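Local coordinates for phosphatidylserine synthase (Haemophilus influenzae, PDB 3HSI), which is an enzyme of the phospholipase D superfamily, its chain carrying two PLD-type regions, at residues T40-I43 with E44-N48; F146-D150 with T151-S155. All coordinates share one frame; numbering follows the deposited sequence.

Contact 1. Residues T40-I43 with E44-N48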
# COMPACT_ATOMS: atom_id res chain seq x y z
N THR C 40 -3.18 31.19 20.83
CA THR C 40 -3.08 32.65 20.89
C THR C 40 -2.40 33.24 19.64
O THR C 40 -2.88 34.22 19.09
CB THR C 40 -2.35 33.03 22.15
OG1 THR C 40 -2.99 32.33 23.23
CG2 THR C 40 -2.44 34.56 22.40
N GLN C 41 -1.30 32.62 19.21
CA GLN C 41 -0.61 33.05 18.00
C GLN C 41 -1.47 32.97 16.73
O GLN C 41 -1.56 33.94 16.00
CB GLN C 41 0.73 32.31 17.80
CG GLN C 41 1.89 32.92 18.57
CD GLN C 41 1.93 34.44 18.52
OE1 GLN C 41 1.94 35.04 17.46
NE2 GLN C 41 1.91 35.06 19.69
N ILE C 42 -2.14 31.84 16.51
CA ILE C 42 -3.10 31.72 15.39
C ILE C 42 -4.05 32.92 15.38
O ILE C 42 -4.12 33.63 14.39
CB ILE C 42 -3.91 30.40 15.44
CG1 ILE C 42 -3.00 29.20 15.23
CG2 ILE C 42 -5.03 30.40 14.36
CD1 ILE C 42 -3.64 27.92 15.70
N ILE C 43 -4.73 33.16 16.48
CA ILE C 43 -5.66 34.27 16.57
C ILE C 43 -5.05 35.64 16.25
O ILE C 43 -5.59 36.39 15.44
CB ILE C 43 -6.37 34.28 17.93
CG1 ILE C 43 -7.22 33.01 18.06
CG2 ILE C 43 -7.23 35.56 18.07
CD1 ILE C 43 -7.93 32.85 19.41
N GLU C 44 -3.90 35.94 16.85
CA GLU C 44 -3.21 37.21 16.65
C GLU C 44 -2.77 37.41 15.18
O GLU C 44 -2.84 38.53 14.60
CB GLU C 44 -1.99 37.21 17.57
CG GLU C 44 -1.39 38.55 17.80
CD GLU C 44 -0.30 38.52 18.86
OE1 GLU C 44 -0.13 37.48 19.54
OE2 GLU C 44 0.39 39.55 19.03
N LEU C 45 -2.30 36.32 14.59
CA LEU C 45 -1.84 36.33 13.21
C LEU C 45 -3.01 36.51 12.22
O LEU C 45 -2.86 37.26 11.22
CB LEU C 45 -1.04 35.05 12.89
CG LEU C 45 0.37 35.09 13.49
CD1 LEU C 45 1.07 33.78 13.19
CD2 LEU C 45 1.19 36.33 13.01
N ILE C 46 -4.15 35.88 12.51
CA ILE C 46 -5.34 36.03 11.66
C ILE C 46 -5.83 37.48 11.72
O ILE C 46 -6.08 38.08 10.66
CB ILE C 46 -6.47 35.05 12.05
CG1 ILE C 46 -6.11 33.60 11.66
CG2 ILE C 46 -7.81 35.44 11.39
CD1 ILE C 46 -7.00 32.55 12.33
N ARG C 47 -5.92 38.04 12.93
CA ARG C 47 -6.43 39.41 13.12
C ARG C 47 -5.58 40.46 12.44
O ARG C 47 -6.08 41.52 12.09
CB ARG C 47 -6.54 39.78 14.59
CG ARG C 47 -7.64 39.03 15.31
CD ARG C 47 -7.64 39.21 16.81
NE ARG C 47 -8.84 38.60 17.36
CZ ARG C 47 -9.13 38.50 18.65
NH1 ARG C 47 -8.31 38.96 19.57
NH2 ARG C 47 -10.27 37.92 19.03
N ASN C 48 -4.30 40.19 12.28
CA ASN C 48 -3.42 41.18 11.70
C ASN C 48 -3.15 41.03 10.22
O ASN C 48 -2.57 41.92 9.61
CB ASN C 48 -2.14 41.29 12.51
CG ASN C 48 -2.40 41.87 13.85
OD1 ASN C 48 -2.71 43.07 13.96
ND2 ASN C 48 -2.38 41.04 14.88
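Ile43 and Arg47, one helical turn apart, lie side by side and point the same way. The methyl CG2 of Ile43 sits over the centre of one face of the Arg47 guanidinium, 3.5 Å above its plane, with 3.5 Å also separating Ile43 CG2 from Arg47 CZ. Two torsion settings produce this overlap: CG2 of Ile43 is anti to its backbone N (chi1 -64° for CG1), and the Arg47 chain runs extended from CG to NE. The flat cation thus rests on an aliphatic methyl, while its NH2 is directed to a salt bridge with Glu72.

Ile42 and Ile46 repeat the parallel arrangement on a buried flank, where Ile42 CG2 meets Ile46 CD1 at 3.6 Å. A third pair, Gln41 and Glu44, is polar. Their side chains also run alongside each other, but the amide and carboxylate planes are turned 49° apart, and the bond from Gln41 NE2 to Glu44 OE1 is weak, 3.2 Å long with only 124° at the hydrogen. The other end of the same amide, Gln41 OE1, accepts from Lys177. At the end of the segment Asn48 ND2 folds back to Glu44 O at 2.6 Å.

Regular i to i+4 backbone bonds, such as Ile46 N to Ile42 O at 2.9 Å, confirm the alpha-helical spacing behind these pairs. In the fold this is the C-terminal part of helix 35-48. Ile43 and Ile46 pack against helix 64-79 through Ile69, and Leu45 and Ile46 reach Phe148 of strand 146-148.

Contact 2. Residues F146-D150 with T151-S155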
# COMPACT_ATOMS: atom_id res chain seq x y z
N PHE C 146 1.13 27.23 8.15
CA PHE C 146 0.17 28.28 8.03
C PHE C 146 0.97 29.50 7.61
O PHE C 146 2.00 29.80 8.19
CB PHE C 146 -0.47 28.62 9.38
CG PHE C 146 -1.12 27.47 10.08
CD1 PHE C 146 -1.44 26.29 9.42
CD2 PHE C 146 -1.46 27.59 11.42
CE1 PHE C 146 -2.06 25.23 10.08
CE2 PHE C 146 -2.10 26.56 12.09
CZ PHE C 146 -2.40 25.36 11.41
N VAL C 147 0.49 30.22 6.60
CA VAL C 147 1.16 31.42 6.19
C VAL C 147 0.18 32.55 6.36
O VAL C 147 -0.92 32.50 5.82
CB VAL C 147 1.65 31.32 4.73
CG1 VAL C 147 2.26 32.67 4.25
CG2 VAL C 147 2.63 30.13 4.56
N PHE C 148 0.59 33.57 7.12
CA PHE C 148 -0.19 34.79 7.29
C PHE C 148 0.68 35.88 6.77
O PHE C 148 1.70 36.21 7.39
CB PHE C 148 -0.53 35.05 8.76
CG PHE C 148 -1.16 33.86 9.46
CD1 PHE C 148 -0.37 32.91 10.08
CD2 PHE C 148 -2.54 33.71 9.50
CE1 PHE C 148 -0.94 31.83 10.72
CE2 PHE C 148 -3.12 32.64 10.15
CZ PHE C 148 -2.34 31.69 10.75
N ASP C 149 0.30 36.45 5.64
CA ASP C 149 1.12 37.44 4.97
C ASP C 149 2.52 36.87 4.80
O ASP C 149 2.66 35.90 4.05
CB ASP C 149 1.06 38.80 5.69
CG ASP C 149 -0.32 39.43 5.57
OD1 ASP C 149 -1.20 38.80 4.93
OD2 ASP C 149 -0.54 40.53 6.12
N ASP C 150 3.51 37.44 5.50
CA ASP C 150 4.92 37.03 5.43
C ASP C 150 5.40 36.21 6.66
O ASP C 150 6.61 36.06 6.89
CB ASP C 150 5.83 38.25 5.26
CG ASP C 150 5.73 38.90 3.88
OD1 ASP C 150 5.36 38.22 2.88
OD2 ASP C 150 6.05 40.11 3.78
N THR C 151 4.46 35.67 7.45
CA THR C 151 4.80 34.88 8.63
C THR C 151 4.40 33.40 8.48
O THR C 151 3.25 33.08 8.14
CB THR C 151 4.19 35.54 9.90
OG1 THR C 151 4.67 36.89 9.96
CG2 THR C 151 4.62 34.85 11.18
N VAL C 152 5.36 32.49 8.71
CA VAL C 152 5.06 31.07 8.76
C VAL C 152 4.85 30.59 10.21
O VAL C 152 5.70 30.82 11.07
CB VAL C 152 6.13 30.22 8.06
CG1 VAL C 152 5.82 28.75 8.22
CG2 VAL C 152 6.19 30.56 6.57
N LEU C 153 3.72 29.94 10.46
CA LEU C 153 3.51 29.23 11.72
C LEU C 153 3.50 27.74 11.38
O LEU C 153 2.59 27.26 10.72
CB LEU C 153 2.21 29.68 12.39
CG LEU C 153 1.93 29.21 13.83
CD1 LEU C 153 3.05 29.62 14.81
CD2 LEU C 153 0.58 29.76 14.35
N TYR C 154 4.54 27.03 11.81
CA TYR C 154 4.70 25.64 11.43
C TYR C 154 4.45 24.73 12.63
O TYR C 154 5.00 24.96 13.71
CB TYR C 154 6.10 25.40 10.84
CG TYR C 154 6.23 24.06 10.14
CD1 TYR C 154 6.04 23.94 8.76
CD2 TYR C 154 6.54 22.88 10.87
CE1 TYR C 154 6.15 22.70 8.12
CE2 TYR C 154 6.65 21.66 10.25
CZ TYR C 154 6.45 21.57 8.87
OH TYR C 154 6.55 20.34 8.26
N SER C 155 3.65 23.69 12.43
CA SER C 155 3.32 22.76 13.50
C SER C 155 2.68 21.49 12.97
O SER C 155 2.01 21.51 11.93
CB SER C 155 2.33 23.39 14.48
OG SER C 155 2.07 22.47 15.52
O HOH W 1 3.54 38.77 8.22
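Phe146 and Leu153 face each other as an antiparallel hydrogen-bonded pair, and Phe148 with Thr151 forms the next such pair towards the turn. All four side chains leave the same face of the two-stranded hairpin. Leu153 touches both phenylalanines through its CB, straight across to Phe146 CB at 4.2 Å and diagonally to Phe148 CE1, also at 4.2 Å. With CG beside the backbone N and chi2 at 89°, the Phe148 ring turns its edge, through CE1, to Leu153 CB, which lies near the ring plane. The Phe146 ring is rotated differently about the same bond, chi2 being -16°. The other face carries the non-hydrogen-bonded pair Val147 and Val152, whose CG2 methyls meet obliquely at 4.1 Å.

The main chains supply two reciprocal pairs of bonds, one between Phe146 and Leu153, with Leu153 N to Phe146 O at 2.9 Å, and one between Phe148 and Thr151. A type II' turn from Phe148 to Thr151 closes the hairpin, making it a tight two-residue connection through Asp149 and Asp150. One water bridges the turn, accepting from Asp150 N at 3.0 Å. Thr151 holds OG1 on the side of its own backbone N (chi1 -56°), and this places the hydroxyl where it is hydrogen-bonded to the same water, OG1 to water oxygen 2.8 Å. The carboxylate of Asp149 is held by Lys50 N and Lys51 N.

The hairpin falls within the phospholipase D motif range and occupies the interior of a mixed sheet, between strands 52-56 and 171-179. Helix 35-48 covers the face of the phenylalanines and Leu153; helix 181-195 packs against Val147 and Val152.

How the contacts relate
Contact 1 precedes contact 2 along the chain, helix 35-48 coming well before the hairpin of strands 146-148 and 151-155, yet their centres are only about 10 Å apart. The two meet directly as helix on sheet. Phe148 takes Ile46 CG1 against its CE2 at 3.5 Å and Leu45 CD1 against its CD1 at 3.5 Å, while Ile42 CG1 touches Leu153 CD2 at 3.7 Å. The apolar flank of 40-48 and the Phe146/Phe148/Leu153 face of the hairpin thus pack together in the part of the chain that holds the first PLD motif, with the mixed sheet between helices 35-48 and 181-195.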